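Local coordinates for DNA mismatch repair protein MutS (Thermus aquaticus, PDB 1EWQ) that takes part in DNA mismatch repair, binding mismatched DNA and hydrolysing ATP weakly, at residues C[556-570]-C[591-603]. Sequence-based numbering, arbitrary orientation.
Sequences GRHPVVERRTEFVPN and TFLRQTALIALLA
H558 and Q595 bring the two backbones closest, their CA atoms 4.2 Å apart, where the loop joining strands 551-556 and 570-574 lies against residues 591-603 of helix 589-603. The imidazole of H558 sits between two aliphatic groups. L598 lays CD1 over one face in a CH-pi contact, 3.5 Å from the ring centroid and offset toward the CE1-NE2 rim. V561 CG2, from the same loop, covers the opposite face. CG of H558 is anti to the backbone N (chi1 -170°), which turns the ring across the helix, with CD2 3.9 Å from CB of R594. The ring is also held from its own loop: V560 N donates to H558 ND1 at 3.0 Å, almost in the ring plane. With an alanine at H558, L598 CD1 and V561 CG2 would probably lose the ring between them, and V560 N its acceptor.

P559 extends this apolar patch, with CG 3.8 Å from L598 CD1 and more loosely against L602 CD1. L272 of helix 272-276 also packs on P559 and L598. F567 comes from the returning part of the loop. Its ring edge meets the methyl of T591, CE1 to CG2 3.4 Å, and H558 N lies over one ring face. CB of Q595 packs 3.5 Å from H558 CA, and the chain beyond it extends toward G556 and R557. At the start of strand 570-574, N570 rests CB on CE1 of F592 at 3.7 Å. Its amide turns to strand 723-730, bonding V728 N and H726 O.

R594 also lies beside S590, a predicted ATP-binding residue. Helix 589-603 follows the predicted Walker A loop, so the contact packs a beta-hairpin connection onto the P-loop helix of the MutS ATPase domain.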
ATOM      1  N   GLY C 556      -2.231   0.618 -38.836  1.00 26.18           N
ATOM      2  CA  GLY C 556      -2.824   0.670 -37.515  1.00 25.43           C
ATOM      3  C   GLY C 556      -1.743   0.688 -36.449  1.00 24.99           C
ATOM      4  O   GLY C 556      -0.616   0.256 -36.694  1.00 25.02           O
ATOM      5  N   ARG C 557      -2.080   1.193 -35.265  1.00 24.58           N
ATOM      6  CA  ARG C 557      -1.128   1.260 -34.170  1.00 24.32           C
ATOM      7  C   ARG C 557      -1.836   1.034 -32.837  1.00 24.35           C
ATOM      8  O   ARG C 557      -3.037   1.295 -32.706  1.00 23.95           O
ATOM      9  CB  ARG C 557      -0.454   2.629 -34.124  1.00 24.71           C
ATOM     10  CG  ARG C 557      -0.541   3.438 -35.401  1.00 24.70           C
ATOM     11  CD  ARG C 557      -0.708   4.884 -35.033  1.00 24.93           C
ATOM     12  NE  ARG C 557      -1.688   5.547 -35.865  1.00 25.33           N
ATOM     13  CZ  ARG C 557      -2.360   6.631 -35.503  1.00 24.19           C
ATOM     14  NH1 ARG C 557      -2.168   7.178 -34.314  1.00 24.18           N
ATOM     15  NH2 ARG C 557      -3.207   7.179 -36.348  1.00 23.94           N
ATOM     16  N   HIS C 558      -1.085   0.552 -31.850  1.00 24.02           N
ATOM     17  CA  HIS C 558      -1.637   0.319 -30.524  1.00 24.43           C
ATOM     18  C   HIS C 558      -1.839   1.718 -29.936  1.00 24.94           C
ATOM     19  O   HIS C 558      -0.875   2.447 -29.711  1.00 24.85           O
ATOM     20  CB  HIS C 558      -0.653  -0.489 -29.673  1.00 23.78           C
ATOM     21  CG  HIS C 558      -1.234  -0.972 -28.379  1.00 23.48           C
ATOM     22  ND1 HIS C 558      -1.717  -0.112 -27.413  1.00 23.22           N
ATOM     23  CD2 HIS C 558      -1.402  -2.223 -27.885  1.00 23.06           C
ATOM     24  CE1 HIS C 558      -2.150  -0.813 -26.379  1.00 22.93           C
ATOM     25  NE2 HIS C 558      -1.971  -2.095 -26.640  1.00 23.23           N
ATOM     26  N   PRO C 559      -3.099   2.109 -29.683  1.00 25.36           N
ATOM     27  CA  PRO C 559      -3.429   3.429 -29.133  1.00 25.72           C
ATOM     28  C   PRO C 559      -2.769   3.789 -27.804  1.00 26.48           C
ATOM     29  O   PRO C 559      -2.647   4.966 -27.472  1.00 26.18           O
ATOM     30  CB  PRO C 559      -4.952   3.392 -29.036  1.00 25.43           C
ATOM     31  CG  PRO C 559      -5.235   1.922 -28.784  1.00 25.39           C
ATOM     32  CD  PRO C 559      -4.302   1.260 -29.774  1.00 25.28           C
ATOM     33  N   VAL C 560      -2.340   2.784 -27.045  1.00 27.46           N
ATOM     34  CA  VAL C 560      -1.714   3.047 -25.756  1.00 28.54           C
ATOM     35  C   VAL C 560      -0.191   3.039 -25.827  1.00 29.49           C
ATOM     36  O   VAL C 560       0.461   3.944 -25.313  1.00 29.95           O
ATOM     37  CB  VAL C 560      -2.185   2.036 -24.695  1.00 28.25           C
ATOM     38  CG1 VAL C 560      -1.510   2.335 -23.370  1.00 28.35           C
ATOM     39  CG2 VAL C 560      -3.702   2.110 -24.549  1.00 27.90           C
ATOM     40  N   VAL C 561       0.370   2.018 -26.466  1.00 30.29           N
ATOM     41  CA  VAL C 561       1.814   1.901 -26.615  1.00 31.36           C
ATOM     42  C   VAL C 561       2.388   3.109 -27.354  1.00 32.60           C
ATOM     43  O   VAL C 561       3.375   3.691 -26.919  1.00 32.77           O
ATOM     44  CB  VAL C 561       2.198   0.620 -27.392  1.00 30.99           C
ATOM     45  CG1 VAL C 561       3.690   0.607 -27.692  1.00 30.60           C
ATOM     46  CG2 VAL C 561       1.802  -0.605 -26.588  1.00 30.37           C
ATOM     47  N   GLU C 562       1.773   3.488 -28.468  1.00 33.95           N
ATOM     48  CA  GLU C 562       2.262   4.627 -29.238  1.00 35.47           C
ATOM     49  C   GLU C 562       2.271   5.909 -28.411  1.00 36.88           C
ATOM     50  O   GLU C 562       2.926   6.880 -28.775  1.00 37.05           O
ATOM     51  CB  GLU C 562       1.408   4.850 -30.489  1.00 34.92           C
ATOM     52  CG  GLU C 562       0.009   5.409 -30.223  1.00 34.70           C
ATOM     53  CD  GLU C 562      -0.677   5.880 -31.502  1.00 34.75           C
ATOM     54  OE1 GLU C 562      -1.852   6.320 -31.448  1.00 33.93           O
ATOM     55  OE2 GLU C 562      -0.028   5.812 -32.570  1.00 35.05           O
ATOM     56  N   ARG C 563       1.542   5.905 -27.299  1.00 38.72           N
ATOM     57  CA  ARG C 563       1.457   7.075 -26.431  1.00 40.64           C
ATOM     58  C   ARG C 563       2.761   7.339 -25.649  1.00 41.84           C
ATOM     59  O   ARG C 563       3.014   8.469 -25.225  1.00 42.42           O
ATOM     60  CB  ARG C 563       0.284   6.894 -25.462  1.00 41.22           C
ATOM     61  CG  ARG C 563      -0.625   8.104 -25.263  1.00 41.98           C
ATOM     62  CD  ARG C 563      -1.196   8.612 -26.568  1.00 42.25           C
ATOM     63  NE  ARG C 563      -0.249   9.494 -27.249  1.00 43.06           N
ATOM     64  CZ  ARG C 563      -0.066   9.518 -28.565  1.00 43.63           C
ATOM     65  NH1 ARG C 563      -0.765   8.705 -29.349  1.00 43.85           N
ATOM     66  NH2 ARG C 563       0.818  10.346 -29.099  1.00 43.89           N
ATOM     67  N   ARG C 564       3.593   6.311 -25.471  1.00 42.65           N
ATOM     68  CA  ARG C 564       4.854   6.468 -24.737  1.00 43.32           C
ATOM     69  C   ARG C 564       6.105   6.026 -25.507  1.00 43.34           C
ATOM     70  O   ARG C 564       7.185   5.957 -24.925  1.00 43.41           O
ATOM     71  CB  ARG C 564       4.805   5.688 -23.418  1.00 44.20           C
ATOM     72  CG  ARG C 564       3.876   6.259 -22.356  1.00 45.87           C
ATOM     73  CD  ARG C 564       4.406   7.561 -21.770  1.00 47.17           C
ATOM     74  NE  ARG C 564       3.503   8.117 -20.761  1.00 48.39           N
ATOM     75  CZ  ARG C 564       2.287   8.598 -21.019  1.00 49.05           C
ATOM     76  NH1 ARG C 564       1.814   8.594 -22.261  1.00 49.32           N
ATOM     77  NH2 ARG C 564       1.542   9.089 -20.033  1.00 49.22           N
ATOM     78  N   THR C 565       5.969   5.728 -26.797  1.00 43.11           N
ATOM     79  CA  THR C 565       7.110   5.285 -27.601  1.00 43.07           C
ATOM     80  C   THR C 565       6.841   5.444 -29.090  1.00 42.52           C
ATOM     81  O   THR C 565       5.687   5.534 -29.504  1.00 42.80           O
ATOM     82  CB  THR C 565       7.423   3.796 -27.355  1.00 43.33           C
ATOM     83  OG1 THR C 565       7.511   3.551 -25.949  1.00 44.34           O
ATOM     84  CG2 THR C 565       8.747   3.414 -27.995  1.00 43.60           C
ATOM     85  N   GLU C 566       7.902   5.490 -29.894  1.00 41.94           N
ATOM     86  CA  GLU C 566       7.734   5.586 -31.344  1.00 41.27           C
ATOM     87  C   GLU C 566       7.154   4.249 -31.777  1.00 40.46           C
ATOM     88  O   GLU C 566       7.743   3.192 -31.531  1.00 40.42           O
ATOM     89  CB  GLU C 566       9.069   5.809 -32.069  1.00 41.71           C
ATOM     90  CG  GLU C 566       9.572   7.238 -32.035  1.00 42.66           C
ATOM     91  CD  GLU C 566       9.894   7.689 -30.631  1.00 43.39           C
ATOM     92  OE1 GLU C 566      10.691   6.993 -29.953  1.00 44.13           O
ATOM     93  OE2 GLU C 566       9.352   8.730 -30.203  1.00 43.63           O
ATOM     94  N   PHE C 567       5.999   4.296 -32.423  1.00 39.12           N
ATOM     95  CA  PHE C 567       5.349   3.078 -32.851  1.00 37.57           C
ATOM     96  C   PHE C 567       5.465   2.871 -34.348  1.00 36.72           C
ATOM     97  O   PHE C 567       5.420   3.830 -35.124  1.00 36.63           O
ATOM     98  CB  PHE C 567       3.873   3.117 -32.459  1.00 37.10           C
ATOM     99  CG  PHE C 567       3.215   1.775 -32.468  1.00 36.27           C
ATOM    100  CD1 PHE C 567       3.262   0.961 -31.347  1.00 35.91           C
ATOM    101  CD2 PHE C 567       2.570   1.312 -33.607  1.00 35.94           C
ATOM    102  CE1 PHE C 567       2.682  -0.295 -31.357  1.00 35.47           C
ATOM    103  CE2 PHE C 567       1.986   0.060 -33.629  1.00 35.50           C
ATOM    104  CZ  PHE C 567       2.042  -0.748 -32.499  1.00 35.74           C
ATOM    105  N   VAL C 568       5.622   1.613 -34.745  1.00 35.58           N
ATOM    106  CA  VAL C 568       5.701   1.264 -36.153  1.00 34.56           C
ATOM    107  C   VAL C 568       4.321   0.762 -36.577  1.00 33.62           C
ATOM    108  O   VAL C 568       3.881  -0.299 -36.147  1.00 33.48           O
ATOM    109  CB  VAL C 568       6.738   0.155 -36.406  1.00 35.01           C
ATOM    110  CG1 VAL C 568       6.701  -0.255 -37.867  1.00 34.91           C
ATOM    111  CG2 VAL C 568       8.131   0.650 -36.032  1.00 35.33           C
ATOM    112  N   PRO C 569       3.617   1.531 -37.423  1.00 32.66           N
ATOM    113  CA  PRO C 569       2.284   1.125 -37.877  1.00 31.78           C
ATOM    114  C   PRO C 569       2.324  -0.180 -38.679  1.00 31.02           C
ATOM    115  O   PRO C 569       3.364  -0.557 -39.208  1.00 30.71           O
ATOM    116  CB  PRO C 569       1.830   2.318 -38.725  1.00 32.26           C
ATOM    117  CG  PRO C 569       2.586   3.486 -38.123  1.00 32.61           C
ATOM    118  CD  PRO C 569       3.960   2.869 -37.932  1.00 32.45           C
ATOM    119  N   ASN C 570       1.191  -0.869 -38.756  1.00 30.24           N
ATOM    120  CA  ASN C 570       1.110  -2.121 -39.498  1.00 29.51           C
ATOM    121  C   ASN C 570      -0.248  -2.326 -40.116  1.00 29.08           C
ATOM    122  O   ASN C 570      -1.252  -1.824 -39.622  1.00 28.98           O
ATOM    123  CB  ASN C 570       1.437  -3.311 -38.598  1.00 29.40           C
ATOM    124  CG  ASN C 570       2.904  -3.649 -38.606  1.00 29.62           C
ATOM    125  OD1 ASN C 570       3.463  -3.995 -39.646  1.00 29.47           O
ATOM    126  ND2 ASN C 570       3.539  -3.555 -37.448  1.00 29.46           N
ATOM    127  N   THR C 591       1.806  -7.044 -29.418  1.00 25.63           N
ATOM    128  CA  THR C 591       1.281  -5.699 -29.544  1.00 25.18           C
ATOM    129  C   THR C 591       0.409  -5.632 -30.797  1.00 24.83           C
ATOM    130  O   THR C 591      -0.613  -4.952 -30.809  1.00 24.57           O
ATOM    131  CB  THR C 591       2.433  -4.673 -29.637  1.00 25.78           C
ATOM    132  OG1 THR C 591       3.080  -4.579 -28.365  1.00 26.17           O
ATOM    133  CG2 THR C 591       1.913  -3.299 -30.023  1.00 25.56           C
ATOM    134  N   PHE C 592       0.820  -6.346 -31.847  1.00 24.05           N
ATOM    135  CA  PHE C 592       0.062  -6.374 -33.091  1.00 23.51           C
ATOM    136  C   PHE C 592      -1.313  -6.983 -32.833  1.00 23.33           C
ATOM    137  O   PHE C 592      -2.324  -6.488 -33.328  1.00 23.36           O
ATOM    138  CB  PHE C 592       0.808  -7.184 -34.149  1.00 23.51           C
ATOM    139  CG  PHE C 592       0.120  -7.223 -35.484  1.00 23.76           C
ATOM    140  CD1 PHE C 592      -0.096  -6.050 -36.206  1.00 23.77           C
ATOM    141  CD2 PHE C 592      -0.293  -8.433 -36.035  1.00 23.47           C
ATOM    142  CE1 PHE C 592      -0.715  -6.087 -37.466  1.00 23.92           C
ATOM    143  CE2 PHE C 592      -0.911  -8.483 -37.286  1.00 23.46           C
ATOM    144  CZ  PHE C 592      -1.121  -7.306 -38.006  1.00 23.62           C
ATOM    145  N   LEU C 593      -1.352  -8.060 -32.054  1.00 23.46           N
ATOM    146  CA  LEU C 593      -2.621  -8.695 -31.726  1.00 23.63           C
ATOM    147  C   LEU C 593      -3.491  -7.728 -30.939  1.00 23.40           C
ATOM    148  O   LEU C 593      -4.627  -7.468 -31.314  1.00 23.70           O
ATOM    149  CB  LEU C 593      -2.428  -9.960 -30.876  1.00 23.90           C
ATOM    150  CG  LEU C 593      -1.719 -11.186 -31.458  1.00 24.50           C
ATOM    151  CD1 LEU C 593      -2.114 -12.429 -30.651  1.00 24.57           C
ATOM    152  CD2 LEU C 593      -2.102 -11.368 -32.893  1.00 24.23           C
ATOM    153  N   ARG C 594      -2.948  -7.185 -29.858  1.00 23.19           N
ATOM    154  CA  ARG C 594      -3.710  -6.268 -29.018  1.00 23.40           C
ATOM    155  C   ARG C 594      -4.191  -5.015 -29.746  1.00 23.06           C
ATOM    156  O   ARG C 594      -5.318  -4.575 -29.511  1.00 22.97           O
ATOM    157  CB  ARG C 594      -2.899  -5.857 -27.790  1.00 24.28           C
ATOM    158  CG  ARG C 594      -2.507  -7.015 -26.860  1.00 25.89           C
ATOM    159  CD  ARG C 594      -1.775  -6.487 -25.635  1.00 26.99           C
ATOM    160  NE  ARG C 594      -1.157  -7.554 -24.868  1.00 28.98           N
ATOM    161  CZ  ARG C 594       0.138  -7.865 -24.912  1.00 29.96           C
ATOM    162  NH1 ARG C 594       0.973  -7.175 -25.690  1.00 30.52           N
ATOM    163  NH2 ARG C 594       0.596  -8.879 -24.193  1.00 29.83           N
ATOM    164  N   GLN C 595      -3.362  -4.439 -30.624  1.00 22.59           N
ATOM    165  CA  GLN C 595      -3.782  -3.228 -31.334  1.00 22.23           C
ATOM    166  C   GLN C 595      -4.995  -3.519 -32.196  1.00 21.80           C
ATOM    167  O   GLN C 595      -5.861  -2.667 -32.364  1.00 22.07           O
ATOM    168  CB  GLN C 595      -2.633  -2.640 -32.186  1.00 22.46           C
ATOM    169  CG  GLN C 595      -2.500  -3.120 -33.632  1.00 23.27           C
ATOM    170  CD  GLN C 595      -1.317  -2.450 -34.366  1.00 23.78           C
ATOM    171  OE1 GLN C 595      -1.304  -2.338 -35.595  1.00 24.55           O
ATOM    172  NE2 GLN C 595      -0.325  -2.024 -33.611  1.00 23.21           N
ATOM    173  N   THR C 596      -5.062  -4.736 -32.725  1.00 21.20           N
ATOM    174  CA  THR C 596      -6.182  -5.154 -33.560  1.00 20.91           C
ATOM    175  C   THR C 596      -7.469  -5.136 -32.731  1.00 20.47           C
ATOM    176  O   THR C 596      -8.483  -4.582 -33.150  1.00 20.41           O
ATOM    177  CB  THR C 596      -5.951  -6.574 -34.103  1.00 21.36           C
ATOM    178  OG1 THR C 596      -4.762  -6.589 -34.899  1.00 21.67           O
ATOM    179  CG2 THR C 596      -7.132  -7.026 -34.943  1.00 21.91           C
ATOM    180  N   ALA C 597      -7.413  -5.734 -31.545  1.00 19.94           N
ATOM    181  CA  ALA C 597      -8.568  -5.773 -30.657  1.00 19.27           C
ATOM    182  C   ALA C 597      -8.965  -4.361 -30.222  1.00 19.20           C
ATOM    183  O   ALA C 597     -10.154  -4.028 -30.151  1.00 18.61           O
ATOM    184  CB  ALA C 597      -8.252  -6.627 -29.429  1.00 18.84           C
ATOM    185  N   LEU C 598      -7.974  -3.526 -29.935  1.00 19.10           N
ATOM    186  CA  LEU C 598      -8.285  -2.171 -29.498  1.00 19.78           C
ATOM    187  C   LEU C 598      -8.935  -1.333 -30.590  1.00 19.88           C
ATOM    188  O   LEU C 598      -9.879  -0.590 -30.327  1.00 20.28           O
ATOM    189  CB  LEU C 598      -7.030  -1.481 -28.948  1.00 20.27           C
ATOM    190  CG  LEU C 598      -6.565  -2.110 -27.630  1.00 20.60           C
ATOM    191  CD1 LEU C 598      -5.215  -1.521 -27.212  1.00 20.87           C
ATOM    192  CD2 LEU C 598      -7.623  -1.888 -26.561  1.00 20.25           C
ATOM    193  N   ILE C 599      -8.446  -1.453 -31.815  1.00 20.04           N
ATOM    194  CA  ILE C 599      -9.035  -0.697 -32.918  1.00 20.28           C
ATOM    195  C   ILE C 599     -10.505  -1.099 -33.072  1.00 20.84           C
ATOM    196  O   ILE C 599     -11.380  -0.241 -33.235  1.00 20.44           O
ATOM    197  CB  ILE C 599      -8.269  -0.963 -34.236  1.00 20.37           C
ATOM    198  CG1 ILE C 599      -6.892  -0.290 -34.165  1.00 20.23           C
ATOM    199  CG2 ILE C 599      -9.076  -0.467 -35.433  1.00 19.76           C
ATOM    200  CD1 ILE C 599      -5.961  -0.710 -35.289  1.00 20.60           C
ATOM    201  N   ALA C 600     -10.761  -2.408 -33.011  1.00 21.08           N
ATOM    202  CA  ALA C 600     -12.120  -2.952 -33.127  1.00 21.72           C
ATOM    203  C   ALA C 600     -12.964  -2.480 -31.942  1.00 22.09           C
ATOM    204  O   ALA C 600     -14.134  -2.121 -32.098  1.00 22.55           O
ATOM    205  CB  ALA C 600     -12.074  -4.477 -33.154  1.00 21.81           C
ATOM    206  N   LEU C 601     -12.362  -2.477 -30.760  1.00 22.57           N
ATOM    207  CA  LEU C 601     -13.062  -2.041 -29.554  1.00 23.02           C
ATOM    208  C   LEU C 601     -13.476  -0.581 -29.676  1.00 23.20           C
ATOM    209  O   LEU C 601     -14.614  -0.218 -29.368  1.00 22.89           O
ATOM    210  CB  LEU C 601     -12.166  -2.215 -28.333  1.00 23.03           C
ATOM    211  CG  LEU C 601     -12.680  -1.725 -26.973  1.00 23.66           C
ATOM    212  CD1 LEU C 601     -14.145  -2.093 -26.771  1.00 23.26           C
ATOM    213  CD2 LEU C 601     -11.812  -2.347 -25.880  1.00 23.54           C
ATOM    214  N   LEU C 602     -12.542   0.254 -30.130  1.00 23.36           N
ATOM    215  CA  LEU C 602     -12.807   1.681 -30.287  1.00 23.20           C
ATOM    216  C   LEU C 602     -13.895   1.944 -31.327  1.00 23.17           C
ATOM    217  O   LEU C 602     -14.773   2.777 -31.119  1.00 23.56           O
ATOM    218  CB  LEU C 602     -11.515   2.420 -30.666  1.00 23.07           C
ATOM    219  CG  LEU C 602     -10.435   2.510 -29.580  1.00 23.39           C
ATOM    220  CD1 LEU C 602      -9.161   3.132 -30.160  1.00 23.11           C
ATOM    221  CD2 LEU C 602     -10.950   3.337 -28.419  1.00 22.75           C
ATOM    222  N   ALA C 603     -13.843   1.237 -32.449  1.00 22.62           N
ATOM    223  CA  ALA C 603     -14.859   1.423 -33.481  1.00 22.13           C
ATOM    224  C   ALA C 603     -16.255   1.043 -32.983  1.00 21.90           C
ATOM    225  O   ALA C 603     -17.245   1.704 -33.312  1.00 21.90           O
ATOM    226  CB  ALA C 603     -14.518   0.596 -34.708  1.00 21.41           C
TER